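Ribonucleoside-diphosphate reductase subunit beta (Streptococcus sanguinis, PDB 4N83) probably serves as the radical-generating small subunit of a ribonucleotide reductase that makes deoxyribonucleotides for DNA synthesis, and carries a dimanganese(II) centre here. Local coordinates at residues A[152-157]-A[262-267]; A[235-240]-A[248-253]. All blocks are in the same frame, centred on the assembly; numbering follows the deposited sequence.

Helix 246-263 takes part in both contacts, at its two ends and with different chemistry. Its C-terminal end meets helix 148-160 in contact 1, and its early turns meet the last turns of helix 211-240 in contact 2; the two centres lie 20 Å apart. Contact 1 is the deeper and smaller, an apolar meeting of Leu264 with Val154, whose helix 148-160 also carries the manganese ligand Glu157. Contact 2 lies farther from the centre of the chain and joins near neighbours in sequence. Its middle is buried and includes an aromatic face, whereas a salt bridge spans its more exposed margin.

Contact 1 (A[152-157]-A[262-267]); sequences ASVFLE and MNLGQD. With MN (manganese (II) ion), chain I; MN (manganese (II) ion), chain J.
Val154 and Leu264 meet tip to tip, methyl against methyl, and account for most of the contact. Val154 CG1 lies 3.8 Å from Leu264 CD1, while on the other branch Val154 CG2 is 3.9 Å from Leu264 CD2, so that the two forks face each other. Val154 CG1 lies anti to the backbone N (chi1 171°), which turns both methyls to the leucine; Leu264 CG, anti to its carbonyl carbon, carries the isobutyl fork toward them. Asn263 adds a looser touch, its CB 4.4 Å from Val154 CG1. No hydrogen bond crosses between the segments. Around this apolar pair, Ile198 and Phe202 of helix 178-206 touch Val154 and Leu264 respectively, and Met221 packs on Leu264. The setting is the ferritin-like helical bundle of the reductase small subunits, whose helices carry the dinuclear metal site. One turn beyond Val154, Glu157 bridges that site: its OE1 binds one manganese at 2.0 Å and its OE2 the other at 2.4 Å. Glu191 joins it on the first ion, Asp66 and Glu97 on the second. Nearby on helix 148-160, the hydroxyl of Ser153 is hydrogen-bonded to Gln69 OE1. Directly after Leu264, helix 246-263 is closed by a Schellman motif in which Gly265 has a positive phi of 87°.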
ATOM      1  N   ALA A 152      -8.908  -3.764 -17.953  1.00109.15           N
ATOM      2  CA  ALA A 152     -10.080  -3.353 -17.177  1.00110.23           C
ATOM      3  C   ALA A 152      -9.766  -2.216 -16.206  1.00108.66           C
ATOM      4  O   ALA A 152     -10.569  -1.295 -16.048  1.00108.18           O
ATOM      5  CB  ALA A 152     -10.655  -4.543 -16.423  1.00112.26           C
ATOM      6  N   SER A 153      -8.606  -2.288 -15.558  1.00107.61           N
ATOM      7  CA  SER A 153      -8.177  -1.253 -14.614  1.00106.22           C
ATOM      8  C   SER A 153      -7.843   0.060 -15.326  1.00105.94           C
ATOM      9  O   SER A 153      -8.066   1.141 -14.776  1.00105.32           O
ATOM     10  CB  SER A 153      -6.968  -1.729 -13.806  1.00104.83           C
ATOM     11  OG  SER A 153      -6.698  -0.848 -12.729  1.00103.84           O
ATOM     12  N   VAL A 154      -7.305  -0.039 -16.540  1.00106.94           N
ATOM     13  CA  VAL A 154      -7.016   1.142 -17.357  1.00107.09           C
ATOM     14  C   VAL A 154      -8.317   1.771 -17.861  1.00108.40           C
ATOM     15  O   VAL A 154      -8.490   2.985 -17.765  1.00107.97           O
ATOM     16  CB  VAL A 154      -6.077   0.812 -18.541  1.00107.06           C
ATOM     17  CG1 VAL A 154      -5.965   1.993 -19.500  1.00106.41           C
ATOM     18  CG2 VAL A 154      -4.696   0.423 -18.028  1.00106.13           C
ATOM     19  N   PHE A 155      -9.225   0.952 -18.391  1.00109.82           N
ATOM     20  CA  PHE A 155     -10.550   1.440 -18.790  1.00111.27           C
ATOM     21  C   PHE A 155     -11.284   2.063 -17.607  1.00110.65           C
ATOM     22  O   PHE A 155     -11.945   3.090 -17.754  1.00110.63           O
ATOM     23  CB  PHE A 155     -11.428   0.316 -19.362  1.00114.01           C
ATOM     24  CG  PHE A 155     -11.169  -0.010 -20.811  1.00115.10           C
ATOM     25  CD1 PHE A 155     -10.929   0.991 -21.751  1.00115.23           C
ATOM     26  CD2 PHE A 155     -11.221  -1.329 -21.245  1.00116.59           C
ATOM     27  CE1 PHE A 155     -10.710   0.674 -23.082  1.00116.32           C
ATOM     28  CE2 PHE A 155     -11.008  -1.648 -22.575  1.00117.71           C
ATOM     29  CZ  PHE A 155     -10.750  -0.647 -23.493  1.00117.81           C
ATOM     30  N   LEU A 156     -11.172   1.428 -16.444  1.00110.20           N
ATOM     31  CA  LEU A 156     -11.866   1.883 -15.244  1.00110.50           C
ATOM     32  C   LEU A 156     -11.483   3.317 -14.894  1.00109.14           C
ATOM     33  O   LEU A 156     -12.316   4.220 -14.952  1.00109.13           O
ATOM     34  CB  LEU A 156     -11.564   0.949 -14.062  1.00110.64           C
ATOM     35  CG  LEU A 156     -12.125   1.312 -12.682  1.00110.61           C
ATOM     36  CD1 LEU A 156     -13.617   1.598 -12.749  1.00112.13           C
ATOM     37  CD2 LEU A 156     -11.836   0.194 -11.691  1.00110.61           C
ATOM     38  N   GLU A 157     -10.209   3.521 -14.574  1.00108.36           N
ATOM     39  CA  GLU A 157      -9.752   4.774 -13.971  1.00107.82           C
ATOM     40  C   GLU A 157      -9.262   5.839 -14.961  1.00108.02           C
ATOM     41  O   GLU A 157      -9.190   7.015 -14.603  1.00106.98           O
ATOM     42  CB  GLU A 157      -8.670   4.469 -12.936  1.00106.55           C
ATOM     43  CG  GLU A 157      -9.165   3.546 -11.835  1.00106.98           C
ATOM     44  CD  GLU A 157      -8.124   3.296 -10.768  1.00105.98           C
ATOM     45  OE1 GLU A 157      -7.056   2.736 -11.096  1.00105.30           O
ATOM     46  OE2 GLU A 157      -8.376   3.658  -9.602  1.00105.67           O
ATOM     47  N   MET A 262      -4.529   4.683 -25.598  1.00107.37           N
ATOM     48  CA  MET A 262      -3.155   5.128 -25.832  1.00105.23           C
ATOM     49  C   MET A 262      -2.179   4.596 -24.783  1.00102.16           C
ATOM     50  O   MET A 262      -1.025   4.306 -25.100  1.00101.09           O
ATOM     51  CB  MET A 262      -3.092   6.658 -25.879  1.00105.86           C
ATOM     52  CG  MET A 262      -1.753   7.207 -26.349  1.00105.67           C
ATOM     53  SD  MET A 262      -1.895   8.804 -27.175  1.00106.62           S
ATOM     54  CE  MET A 262      -2.673   8.326 -28.719  1.00107.65           C
ATOM     55  N   ASN A 263      -2.642   4.470 -23.540  1.00 99.76           N
ATOM     56  CA  ASN A 263      -1.829   3.875 -22.477  1.00 97.55           C
ATOM     57  C   ASN A 263      -1.583   2.387 -22.717  1.00 98.17           C
ATOM     58  O   ASN A 263      -0.480   1.894 -22.484  1.00 97.40           O
ATOM     59  CB  ASN A 263      -2.485   4.073 -21.106  1.00 96.44           C
ATOM     60  CG  ASN A 263      -2.494   5.524 -20.656  1.00 95.15           C
ATOM     61  OD1 ASN A 263      -3.418   5.961 -19.972  1.00 95.08           O
ATOM     62  ND2 ASN A 263      -1.465   6.276 -21.030  1.00 94.57           N
ATOM     63  N   LEU A 264      -2.609   1.683 -23.192  1.00 99.20           N
ATOM     64  CA  LEU A 264      -2.503   0.247 -23.479  1.00100.06           C
ATOM     65  C   LEU A 264      -1.788  -0.052 -24.805  1.00100.22           C
ATOM     66  O   LEU A 264      -1.609  -1.216 -25.162  1.00100.15           O
ATOM     67  CB  LEU A 264      -3.892  -0.401 -23.468  1.00101.72           C
ATOM     68  CG  LEU A 264      -4.558  -0.495 -22.088  1.00101.92           C
ATOM     69  CD1 LEU A 264      -6.066  -0.662 -22.209  1.00103.45           C
ATOM     70  CD2 LEU A 264      -3.962  -1.633 -21.272  1.00101.86           C
ATOM     71  N   GLY A 265      -1.388   0.992 -25.528  1.00100.12           N
ATOM     72  CA  GLY A 265      -0.622   0.838 -26.764  1.00101.00           C
ATOM     73  C   GLY A 265      -1.487   0.650 -27.996  1.00103.37           C
ATOM     74  O   GLY A 265      -1.035   0.090 -28.995  1.00104.06           O
ATOM     75  N   GLN A 266      -2.730   1.122 -27.924  1.00105.06           N
ATOM     76  CA  GLN A 266      -3.667   1.034 -29.040  1.00107.28           C
ATOM     77  C   GLN A 266      -3.989   2.422 -29.581  1.00107.32           C
ATOM     78  O   GLN A 266      -3.681   3.437 -28.953  1.00106.21           O
ATOM     79  CB  GLN A 266      -4.953   0.325 -28.603  1.00108.87           C
ATOM     80  CG  GLN A 266      -4.785  -1.166 -28.338  1.00110.26           C
ATOM     81  CD  GLN A 266      -4.325  -1.950 -29.558  1.00111.61           C
ATOM     82  OE1 GLN A 266      -3.574  -2.917 -29.437  1.00112.60           O
ATOM     83  NE2 GLN A 266      -4.772  -1.535 -30.739  1.00112.16           N
ATOM     84  N   ASP A 267      -4.620   2.449 -30.750  1.00108.91           N
ATOM     85  CA  ASP A 267      -4.891   3.694 -31.464  1.00109.10           C
ATOM     86  C   ASP A 267      -6.165   4.360 -30.941  1.00110.18           C
ATOM     87  O   ASP A 267      -7.067   3.674 -30.458  1.00109.89           O
ATOM     88  CB  ASP A 267      -5.013   3.413 -32.964  1.00109.97           C
ATOM     89  CG  ASP A 267      -3.770   2.749 -33.534  1.00109.07           C
ATOM     90  OD1 ASP A 267      -2.664   3.296 -33.348  1.00107.22           O
ATOM     91  OD2 ASP A 267      -3.899   1.680 -34.166  1.00110.20           O
TER
HETATM   92 MN    MN I 401      -5.214   2.945 -10.430  1.00 72.78          MN
HETATM   93 MN    MN J 402      -8.393   5.455  -7.983  1.00 91.37          MN

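Contact 2 (A[235-240]-A[248-253]); sequences YTESLY and EVKTFL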
ATOM      1  N   TYR A 235     -25.810   5.632 -17.308  1.00134.26           N
ATOM      2  CA  TYR A 235     -25.483   6.295 -16.041  1.00132.71           C
ATOM      3  C   TYR A 235     -25.347   7.810 -16.214  1.00131.89           C
ATOM      4  O   TYR A 235     -25.687   8.575 -15.311  1.00131.59           O
ATOM      5  CB  TYR A 235     -24.191   5.708 -15.454  1.00130.37           C
ATOM      6  CG  TYR A 235     -23.782   6.295 -14.116  1.00128.09           C
ATOM      7  CD1 TYR A 235     -24.423   5.915 -12.940  1.00128.40           C
ATOM      8  CD2 TYR A 235     -22.749   7.224 -14.028  1.00126.07           C
ATOM      9  CE1 TYR A 235     -24.050   6.449 -11.716  1.00126.88           C
ATOM     10  CE2 TYR A 235     -22.367   7.762 -12.809  1.00124.78           C
ATOM     11  CZ  TYR A 235     -23.021   7.370 -11.656  1.00125.18           C
ATOM     12  OH  TYR A 235     -22.644   7.903 -10.443  1.00123.44           O
ATOM     13  N   THR A 236     -24.843   8.235 -17.371  1.00131.90           N
ATOM     14  CA  THR A 236     -24.716   9.658 -17.690  1.00131.94           C
ATOM     15  C   THR A 236     -26.097  10.306 -17.793  1.00133.20           C
ATOM     16  O   THR A 236     -26.350  11.341 -17.176  1.00132.81           O
ATOM     17  CB  THR A 236     -23.951   9.873 -19.014  1.00132.24           C
ATOM     18  OG1 THR A 236     -22.675   9.225 -18.947  1.00130.58           O
ATOM     19  CG2 THR A 236     -23.742  11.357 -19.291  1.00131.86           C
ATOM     20  N   GLU A 237     -26.983   9.685 -18.570  1.00134.80           N
ATOM     21  CA  GLU A 237     -28.362  10.161 -18.716  1.00135.73           C
ATOM     22  C   GLU A 237     -29.155  10.051 -17.409  1.00135.70           C
ATOM     23  O   GLU A 237     -30.096  10.814 -17.185  1.00136.14           O
ATOM     24  CB  GLU A 237     -29.077   9.401 -19.840  1.00137.48           C
ATOM     25  CG  GLU A 237     -28.581   9.767 -21.232  1.00137.16           C
ATOM     26  CD  GLU A 237     -29.178   8.903 -22.328  1.00139.01           C
ATOM     27  OE1 GLU A 237     -30.400   8.649 -22.294  1.00141.49           O
ATOM     28  OE2 GLU A 237     -28.424   8.492 -23.236  1.00137.64           O
ATOM     29  N   SER A 238     -28.768   9.109 -16.549  1.00134.84           N
ATOM     30  CA  SER A 238     -29.390   8.949 -15.232  1.00135.09           C
ATOM     31  C   SER A 238     -29.083  10.112 -14.279  1.00134.30           C
ATOM     32  O   SER A 238     -29.827  10.338 -13.323  1.00134.42           O
ATOM     33  CB  SER A 238     -28.948   7.627 -14.592  1.00134.34           C
ATOM     34  OG  SER A 238     -29.481   7.479 -13.287  1.00133.98           O
ATOM     35  N   LEU A 239     -27.995  10.837 -14.538  1.00133.46           N
ATOM     36  CA  LEU A 239     -27.572  11.950 -13.685  1.00132.99           C
ATOM     37  C   LEU A 239     -27.732  13.320 -14.349  1.00133.64           C
ATOM     38  O   LEU A 239     -28.358  14.217 -13.784  1.00133.88           O
ATOM     39  CB  LEU A 239     -26.107  11.770 -13.278  1.00131.68           C
ATOM     40  CG  LEU A 239     -25.758  10.609 -12.343  1.00131.91           C
ATOM     41  CD1 LEU A 239     -24.260  10.604 -12.066  1.00129.77           C
ATOM     42  CD2 LEU A 239     -26.546  10.692 -11.044  1.00132.59           C
ATOM     43  N   TYR A 240     -27.170  13.469 -15.547  1.00134.49           N
ATOM     44  CA  TYR A 240     -26.942  14.791 -16.152  1.00134.86           C
ATOM     45  C   TYR A 240     -28.084  15.363 -17.013  1.00135.43           C
ATOM     46  O   TYR A 240     -27.930  16.438 -17.594  1.00134.74           O
ATOM     47  CB  TYR A 240     -25.651  14.754 -16.986  1.00134.74           C
ATOM     48  CG  TYR A 240     -24.390  14.569 -16.166  1.00133.92           C
ATOM     49  CD1 TYR A 240     -23.847  13.303 -15.958  1.00133.64           C
ATOM     50  CD2 TYR A 240     -23.738  15.663 -15.603  1.00133.56           C
ATOM     51  CE1 TYR A 240     -22.691  13.133 -15.212  1.00132.22           C
ATOM     52  CE2 TYR A 240     -22.582  15.502 -14.854  1.00131.72           C
ATOM     53  CZ  TYR A 240     -22.063  14.236 -14.662  1.00131.10           C
ATOM     54  OH  TYR A 240     -20.916  14.073 -13.920  1.00129.18           O
ATOM     55  N   GLU A 248     -22.338  16.752 -23.173  1.00131.98           N
ATOM     56  CA  GLU A 248     -20.965  17.180 -22.889  1.00131.85           C
ATOM     57  C   GLU A 248     -20.160  16.082 -22.189  1.00132.29           C
ATOM     58  O   GLU A 248     -18.965  15.926 -22.450  1.00131.95           O
ATOM     59  CB  GLU A 248     -20.957  18.449 -22.033  1.00131.49           C
ATOM     60  CG  GLU A 248     -21.486  19.681 -22.747  1.00132.63           C
ATOM     61  CD  GLU A 248     -21.407  20.928 -21.887  1.00132.10           C
ATOM     62  OE1 GLU A 248     -20.803  21.924 -22.336  1.00131.24           O
ATOM     63  OE2 GLU A 248     -21.942  20.910 -20.758  1.00132.62           O
ATOM     64  N   VAL A 249     -20.813  15.336 -21.298  1.00134.17           N
ATOM     65  CA  VAL A 249     -20.176  14.210 -20.604  1.00133.54           C
ATOM     66  C   VAL A 249     -19.889  13.071 -21.587  1.00133.74           C
ATOM     67  O   VAL A 249     -18.872  12.384 -21.471  1.00132.83           O
ATOM     68  CB  VAL A 249     -21.047  13.690 -19.433  1.00133.99           C
ATOM     69  CG1 VAL A 249     -20.458  12.419 -18.830  1.00133.07           C
ATOM     70  CG2 VAL A 249     -21.193  14.761 -18.360  1.00133.76           C
ATOM     71  N   LYS A 250     -20.791  12.879 -22.547  1.00135.02           N
ATOM     72  CA  LYS A 250     -20.588  11.909 -23.623  1.00134.76           C
ATOM     73  C   LYS A 250     -19.387  12.287 -24.495  1.00133.50           C
ATOM     74  O   LYS A 250     -18.630  11.415 -24.926  1.00133.31           O
ATOM     75  CB  LYS A 250     -21.852  11.785 -24.479  1.00136.39           C
ATOM     76  CG  LYS A 250     -23.000  11.084 -23.769  1.00137.38           C
ATOM     77  CD  LYS A 250     -24.301  11.206 -24.544  1.00139.18           C
ATOM     78  CE  LYS A 250     -25.414  10.412 -23.880  1.00140.14           C
ATOM     79  NZ  LYS A 250     -26.692  10.504 -24.638  1.00142.53           N
ATOM     80  N   THR A 251     -19.218  13.585 -24.745  1.00132.86           N
ATOM     81  CA  THR A 251     -18.055  14.100 -25.472  1.00131.01           C
ATOM     82  C   THR A 251     -16.768  13.880 -24.670  1.00129.87           C
ATOM     83  O   THR A 251     -15.714  13.592 -25.240  1.00129.42           O
ATOM     84  CB  THR A 251     -18.198  15.609 -25.773  1.00129.98           C
ATOM     85  OG1 THR A 251     -19.512  15.883 -26.274  1.00129.81           O
ATOM     86  CG2 THR A 251     -17.166  16.063 -26.798  1.00129.13           C
ATOM     87  N   PHE A 252     -16.869  14.021 -23.350  1.00130.15           N
ATOM     88  CA  PHE A 252     -15.733  13.842 -22.444  1.00129.29           C
ATOM     89  C   PHE A 252     -15.360  12.364 -22.296  1.00128.74           C
ATOM     90  O   PHE A 252     -14.181  12.030 -22.159  1.00126.21           O
ATOM     91  CB  PHE A 252     -16.070  14.457 -21.076  1.00129.97           C
ATOM     92  CG  PHE A 252     -14.875  14.714 -20.192  1.00129.96           C
ATOM     93  CD1 PHE A 252     -13.773  15.420 -20.663  1.00129.75           C
ATOM     94  CD2 PHE A 252     -14.874  14.290 -18.868  1.00130.32           C
ATOM     95  CE1 PHE A 252     -12.683  15.668 -19.841  1.00128.90           C
ATOM     96  CE2 PHE A 252     -13.790  14.541 -18.041  1.00128.87           C
ATOM     97  CZ  PHE A 252     -12.694  15.231 -18.527  1.00128.15           C
ATOM     98  N   LEU A 253     -16.365  11.488 -22.327  1.00130.53           N
ATOM     99  CA  LEU A 253     -16.150  10.039 -22.218  1.00130.61           C
ATOM    100  C   LEU A 253     -15.457   9.454 -23.449  1.00129.81           C
ATOM    101  O   LEU A 253     -14.575   8.604 -23.322  1.00128.17           O
ATOM    102  CB  LEU A 253     -17.477   9.309 -21.976  1.00133.04           C
ATOM    103  CG  LEU A 253     -17.979   9.295 -20.529  1.00133.71           C
ATOM    104  CD1 LEU A 253     -19.439   8.868 -20.469  1.00135.56           C
ATOM    105  CD2 LEU A 253     -17.111   8.384 -19.670  1.00132.86           C
TER
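A helical hairpin brings Thr236 and Tyr240, in the last turns of helix 211-240, against Val249 near the start of helix 246-263, within the ferritin-like fold. The two local axes run roughly antiparallel, at 145°, and approach to 10.5 Å. Val249 is the hub, and its two methyls divide the work. CG1, anti to the backbone N, packs against Thr236 CG2, the two side chains lying alongside and pointing opposite ways. CG2 sits almost exactly over the middle of the Tyr240 ring, 3.6 Å from its centroid and 1° off the normal, a CH-pi contact with the valine entering perpendicular to the tyrosine side chain. The hydroxyl of that ring is hydrogen-bonded to Thr167 OG1 of helix 162-173, which probably helps to hold the ring in place under Val249 CG2. One turn on, Leu253 CD1 lies 3.6 Å from Thr236 OG1, a hydroxyl already hydrogen-bonded to the backbone O of Glu232. Towards solvent, the extended chains of Glu237 and Lys250 converge in a salt bridge: Lys250 NZ donates to Glu237 OE2 at 3.0 Å, arriving from above the carboxylate, 44° out of its plane.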